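Local coordinates for lipoprotein, putative (Bacillus anthracis, PDB 4NOH) that is of unknown function but is a putative lipoprotein, probably tethered to the membrane by a lipid and possibly lipid-binding, at residues A[14-17]-A[18-22]; A[151-154]-A[155-158]; A[124-127]-A[128-131]. All blocks are in the same frame, centred on the assembly; numbering follows the deposited sequence.

Contact 1 (A[14-17]-A[18-22]); sequences GVQQ and TMDQY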
# COMPACT_ATOMS: atom_id res chain seq x y z
N GLY A 14 2.26 11.59 -10.49
CA GLY A 14 1.75 12.45 -9.44
C GLY A 14 2.51 12.26 -8.14
O GLY A 14 2.80 13.21 -7.43
N VAL A 15 2.85 11.00 -7.83
CA VAL A 15 3.61 10.70 -6.63
C VAL A 15 4.99 11.32 -6.76
O VAL A 15 5.48 12.00 -5.84
CB VAL A 15 3.71 9.17 -6.40
CG1 VAL A 15 4.72 8.85 -5.30
CG2 VAL A 15 2.35 8.60 -6.11
N GLN A 16 5.62 11.11 -7.91
CA GLN A 16 6.94 11.69 -8.14
C GLN A 16 6.94 13.21 -8.06
O GLN A 16 7.86 13.82 -7.52
CB GLN A 16 7.47 11.28 -9.52
CG GLN A 16 8.91 11.67 -9.76
CD GLN A 16 9.84 10.99 -8.78
OE1 GLN A 16 9.91 9.75 -8.73
NE2 GLN A 16 10.56 11.79 -8.00
N GLN A 17 5.94 13.85 -8.66
CA GLN A 17 5.87 15.31 -8.62
C GLN A 17 5.75 15.80 -7.19
O GLN A 17 6.22 16.88 -6.87
CB GLN A 17 4.69 15.85 -9.43
CG GLN A 17 4.85 15.72 -10.94
CD GLN A 17 3.71 16.38 -11.68
OE1 GLN A 17 3.36 17.52 -11.40
NE2 GLN A 17 3.14 15.68 -12.64
N THR A 18 5.07 15.03 -6.35
CA THR A 18 4.88 15.42 -4.97
C THR A 18 6.21 15.28 -4.22
O THR A 18 6.58 16.17 -3.47
CB THR A 18 3.78 14.58 -4.32
OG1 THR A 18 2.55 14.83 -5.04
CG2 THR A 18 3.61 14.96 -2.87
N MSE A 19 6.91 14.17 -4.43
CA MSE A 19 8.23 14.00 -3.83
C MSE A 19 9.10 15.15 -4.24
O MSE A 19 9.73 15.82 -3.40
CB MSE A 19 8.89 12.72 -4.33
CG MSE A 19 8.06 11.49 -3.98
SE MSE A 19 8.03 11.24 -2.03
CE MSE A 19 7.47 9.37 -2.10
N ASP A 20 9.10 15.45 -5.54
CA ASP A 20 9.95 16.51 -6.08
C ASP A 20 9.64 17.86 -5.43
O ASP A 20 10.54 18.60 -5.08
CB ASP A 20 9.81 16.64 -7.61
CG ASP A 20 10.32 15.42 -8.38
OD1 ASP A 20 10.98 14.54 -7.78
OD2 ASP A 20 10.02 15.32 -9.60
N GLN A 21 8.37 18.15 -5.24
CA GLN A 21 7.97 19.41 -4.65
C GLN A 21 8.55 19.62 -3.25
O GLN A 21 8.91 20.73 -2.85
CB GLN A 21 6.45 19.49 -4.62
CG GLN A 21 5.92 20.77 -4.04
CD GLN A 21 4.41 20.86 -4.13
OE1 GLN A 21 3.75 19.93 -4.60
NE2 GLN A 21 3.86 21.97 -3.67
N TYR A 22 8.61 18.54 -2.49
CA TYR A 22 9.07 18.58 -1.11
C TYR A 22 10.41 17.91 -0.87
O TYR A 22 10.75 17.60 0.28
CB TYR A 22 7.98 17.91 -0.24
CG TYR A 22 6.67 18.65 -0.30
CD1 TYR A 22 6.55 19.92 0.26
CD2 TYR A 22 5.56 18.10 -0.91
CE1 TYR A 22 5.35 20.62 0.18
CE2 TYR A 22 4.36 18.79 -0.99
CZ TYR A 22 4.27 20.04 -0.45
OH TYR A 22 3.05 20.74 -0.51
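Val15 O receives the N-H of Met19 at an N to O distance of 3.0 Å, and Gln16 O receives that of Asp20 at 2.8 Å; both are i to i+4 bonds of the alpha helix 12-21, along which segments 14-17 and 18-22 follow each other without a break. Gln17 O continues the pattern to Gln21 N at 3.0 Å, and the helical backbone angles end before Tyr22. The helix lies on the mixed sheet with one side buried: Val15 touches Thr136 and Met8, and Met19, present as selenomethionine, touches Ala140.

Side chains reinforce this backbone in two different ways. Thr18 bends back on its own helix, with OG1 beside the backbone N and anti to the carbonyl carbon (chi1 -61°), so that the hydroxyl donates to Gly14 O at an OG1 to O distance of 2.9 Å. Thr18 N donates to Gly14 O as well, at 3.1 Å, and the two donors reach it from opposite faces of the carbonyl plane. The buried hydroxyl is thereby satisfied within the helix, and the Gly14 carbonyl is gripped twice by one residue.

Gln16 and Asp20, one turn apart, form a polar bridge on a more exposed side. Gln16 places CG opposite its backbone N (chi1 -172°) and then bends at chi2, which swings the amide along the helix toward the carboxylate, while its OE1 bonds to Lys31 NZ. Amide and carboxylate are twisted against each other. Gln16 NE2 donates a hydrogen bond to the syn side of Asp20 OD1 at 2.8 Å; OD1 lies practically in the amide plane, whereas NE2 stands 35° out of the carboxylate plane.

Contact 2 (A[151-154]-A[155-158]); sequences FPDI and KRGS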
# COMPACT_ATOMS: atom_id res chain seq x y z
N PHE A 151 1.08 18.15 4.71
CA PHE A 151 0.07 17.12 4.56
C PHE A 151 -1.27 17.67 4.00
O PHE A 151 -1.81 17.12 3.05
CB PHE A 151 -0.10 16.33 5.85
CG PHE A 151 -1.20 15.34 5.79
CD1 PHE A 151 -1.12 14.29 4.90
CD2 PHE A 151 -2.33 15.48 6.55
CE1 PHE A 151 -2.15 13.39 4.79
CE2 PHE A 151 -3.36 14.56 6.46
CZ PHE A 151 -3.26 13.51 5.56
N PRO A 152 -1.81 18.75 4.59
CA PRO A 152 -3.06 19.24 4.02
C PRO A 152 -2.92 19.75 2.58
O PRO A 152 -3.87 19.66 1.81
CB PRO A 152 -3.49 20.37 4.95
CG PRO A 152 -2.54 20.39 6.08
CD PRO A 152 -1.45 19.42 5.86
N ASP A 153 -1.75 20.26 2.23
CA ASP A 153 -1.53 20.75 0.87
C ASP A 153 -1.53 19.57 -0.11
O ASP A 153 -2.09 19.66 -1.20
CB ASP A 153 -0.25 21.59 0.78
CG ASP A 153 -0.40 22.99 1.44
OD1 ASP A 153 -1.54 23.46 1.68
OD2 ASP A 153 0.63 23.64 1.69
N ILE A 154 -0.94 18.45 0.32
CA ILE A 154 -0.96 17.23 -0.51
C ILE A 154 -2.40 16.72 -0.68
O ILE A 154 -2.82 16.33 -1.78
CB ILE A 154 -0.04 16.15 0.06
CG1 ILE A 154 1.43 16.61 -0.07
CG2 ILE A 154 -0.28 14.82 -0.64
CD1 ILE A 154 2.44 15.73 0.62
N LYS A 155 -3.15 16.74 0.41
CA LYS A 155 -4.56 16.34 0.35
C LYS A 155 -5.42 17.26 -0.51
O LYS A 155 -6.30 16.78 -1.22
CB LYS A 155 -5.12 16.22 1.75
CG LYS A 155 -4.73 14.92 2.42
CD LYS A 155 -5.41 13.71 1.75
CE LYS A 155 -6.92 13.76 1.90
NZ LYS A 155 -7.67 12.70 1.15
N ARG A 156 -5.18 18.57 -0.46
CA ARG A 156 -5.97 19.53 -1.27
C ARG A 156 -5.58 19.50 -2.74
O ARG A 156 -6.37 19.86 -3.61
CB ARG A 156 -5.78 20.96 -0.79
CG ARG A 156 -6.70 21.39 0.34
CD ARG A 156 -6.47 22.86 0.65
NE ARG A 156 -5.14 23.11 1.21
CZ ARG A 156 -4.87 23.26 2.51
NH1 ARG A 156 -5.84 23.21 3.43
NH2 ARG A 156 -3.62 23.47 2.90
N GLY A 157 -4.35 19.07 -3.00
CA GLY A 157 -3.81 19.01 -4.33
C GLY A 157 -4.40 17.93 -5.20
O GLY A 157 -5.19 17.09 -4.75
N SER A 158 -3.99 17.95 -6.46
CA SER A 158 -4.49 17.03 -7.47
C SER A 158 -3.41 16.12 -8.03
O SER A 158 -3.59 15.56 -9.11
CB SER A 158 -5.05 17.83 -8.64
OG SER A 158 -5.95 18.84 -8.22
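The last turn of helix 150-156 is closed by i to i+4 hydrogen bonds: Lys155 N donates to Phe151 O, Arg156 N to Pro152 O at 2.8 Å, and Gly157 N to Asp153 O. Gly157, with psi near 174°, takes the chain out of the helix.

Two side-chain pairs run along this turn. The Lys155 chain runs alongside the Phe151 ring, and the lysine methylene CG rests over a face of that ring, 4.1 Å from the centroid and 28° off the normal, as a CH-pi contact. Bends at chi2 and chi3 then carry the lysine onward to a salt bridge with Glu162. On the face turned to the sheet, Phe151 touches Ile6 and Met165, and Ile154 touches Ile6 and Ala163.

The second pair is a salt bridge from Asp153 OD1 to Arg156 NH2, modelled at 2.4 Å, a length too short to be taken literally. The oxygen sits at the edge of the guanidinium, near its plane, while carboxylate and guanidinium planes are 60° apart. Pro152 O lies over one face of the guanidinium, toward its rim, and Pro152 CB packs against Arg156 NH2 at 3.7 Å. The whole is an amphipathic C-terminal helix turn, with Phe151 and Ile154 toward the sheet and the i to i+3 salt bridge of Asp153 and Arg156 on the outer side.

Contact 3 (A[124-127]-A[128-131]); sequences DAEY and AKIS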
# COMPACT_ATOMS: atom_id res chain seq x y z
N ASP A 124 5.51 -13.06 -8.28
CA ASP A 124 5.96 -12.16 -9.30
C ASP A 124 5.45 -12.62 -10.68
O ASP A 124 5.06 -11.82 -11.52
CB ASP A 124 7.49 -12.03 -9.31
CG ASP A 124 8.06 -11.32 -8.08
OD1 ASP A 124 7.31 -10.98 -7.13
OD2 ASP A 124 9.30 -11.06 -8.11
N ALA A 125 5.46 -13.94 -10.94
CA ALA A 125 5.01 -14.44 -12.23
C ALA A 125 3.51 -14.23 -12.42
O ALA A 125 3.05 -13.93 -13.52
CB ALA A 125 5.38 -15.90 -12.40
N GLU A 126 2.74 -14.42 -11.35
CA GLU A 126 1.30 -14.23 -11.40
C GLU A 126 0.95 -12.77 -11.62
O GLU A 126 0.00 -12.43 -12.38
CB GLU A 126 0.63 -14.80 -10.13
CG GLU A 126 0.61 -16.33 -10.08
CD GLU A 126 -0.34 -16.94 -11.08
OE1 GLU A 126 -1.57 -16.69 -10.98
OE2 GLU A 126 0.11 -17.71 -11.97
N TYR A 127 1.70 -11.90 -10.98
CA TYR A 127 1.46 -10.45 -11.08
C TYR A 127 1.66 -9.94 -12.50
O TYR A 127 0.92 -9.08 -12.97
CB TYR A 127 2.39 -9.72 -10.13
CG TYR A 127 2.33 -8.20 -10.15
CD1 TYR A 127 1.45 -7.51 -9.34
CD2 TYR A 127 3.20 -7.47 -10.91
CE1 TYR A 127 1.40 -6.12 -9.32
CE2 TYR A 127 3.17 -6.07 -10.91
CZ TYR A 127 2.28 -5.41 -10.08
OH TYR A 127 2.24 -4.03 -10.07
N ALA A 128 2.62 -10.54 -13.19
CA ALA A 128 2.98 -10.13 -14.54
C ALA A 128 1.81 -10.31 -15.50
O ALA A 128 1.74 -9.63 -16.50
CB ALA A 128 4.19 -10.92 -15.03
N LYS A 129 0.91 -11.22 -15.17
CA LYS A 129 -0.22 -11.54 -16.02
C LYS A 129 -1.46 -10.71 -15.75
O LYS A 129 -2.45 -10.81 -16.49
CB LYS A 129 -0.56 -13.03 -15.85
CG LYS A 129 0.62 -13.94 -16.17
CD LYS A 129 0.29 -15.44 -16.13
CE LYS A 129 -0.25 -15.89 -14.78
NZ LYS A 129 -0.50 -17.35 -14.69
N ILE A 130 -1.43 -9.90 -14.68
CA ILE A 130 -2.61 -9.10 -14.30
C ILE A 130 -2.66 -7.83 -15.16
O ILE A 130 -1.67 -7.09 -15.25
CB ILE A 130 -2.58 -8.81 -12.78
CG1 ILE A 130 -2.67 -10.13 -12.03
CG2 ILE A 130 -3.73 -7.91 -12.37
CD1 ILE A 130 -2.62 -9.98 -10.54
N SER A 131 -3.78 -7.59 -15.82
CA SER A 131 -3.87 -6.46 -16.75
C SER A 131 -4.24 -5.09 -16.17
O SER A 131 -4.10 -4.09 -16.89
CB SER A 131 -4.83 -6.82 -17.88
OG SER A 131 -6.11 -7.03 -17.34
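Lys129 arches back over Glu126 and Ala125 where the short helix 124-128 gives way to the loop that leads into strand 134-142, and its chain can be followed atom by atom. Lys129 CB lies 3.6 Å from Glu126 O. The first torsion sets CG beside the backbone N and anti to the carbonyl carbon (chi1 -58°), which brings Lys129 CG to 3.6 Å from Ala125 O, and Lys129 CD is 4.1 Å from Ala125 O. A bend at chi3 then turns the chain toward the glutamate: Lys129 CE is 3.4 Å from Glu126 OE2, and Lys129 NZ completes a salt bridge and hydrogen bond to Glu126 OE2 at 2.8 Å. Glu126 is bent at chi2, and the two chains slant across one another; the ammonium approaches from above the carboxylate, 42° out of its plane.

The backbone beneath changes its spacing along this passage. Ala128 N still bonds to Asp124 O, an i to i+4 link, but Lys129 N reaches back only to Glu126 O at 3.2 Å, and Ile130 N only to Tyr127 O at 3.0 Å. In both of these i to i+3 bonds the donor stands well above the carbonyl plane. Ile130 directs its CB toward the preceding turn, and its CG1 packs against Glu126 O.

Outside the turn, Lys35 NZ bonds to both Tyr127 O and Ile130 O and makes a cation-pi contact with the Tyr127 ring, whose hydroxyl is hydrogen-bonded to Glu33. Tyr127 also touches Asn48, and Ile130 touches Ile46, both on strand 42-48. With the Glu126-Lys129 salt bridge lying over it, the backbone makes the shift from i+4 to i+3 bonds that is common at the C-terminal end of an alpha helix.

In the fold
Contacts 1 and 2 lie on two helices that pack on each other, and the centres of the contacts are about 11 Å apart. Thr18 CG2 meets Ile154 CD1 at 3.8 Å, and the Tyr22 side chain, just past helix 12-21, reaches helix 150-156 with CE2 3.8 Å from Ile154 CG1 and OH 3.6 Å from Asp153 CB. Contact 3 is remote: its centre lies about 27 Å from that of contact 1 and 32 Å from that of contact 2, across the chain's centre from the latter. The mixed sheet connects them: the loop of contact 3 enters strand 134-142, on which helix 12-21 rests, and helix 150-156 packs on strands 5-10 and 162-166.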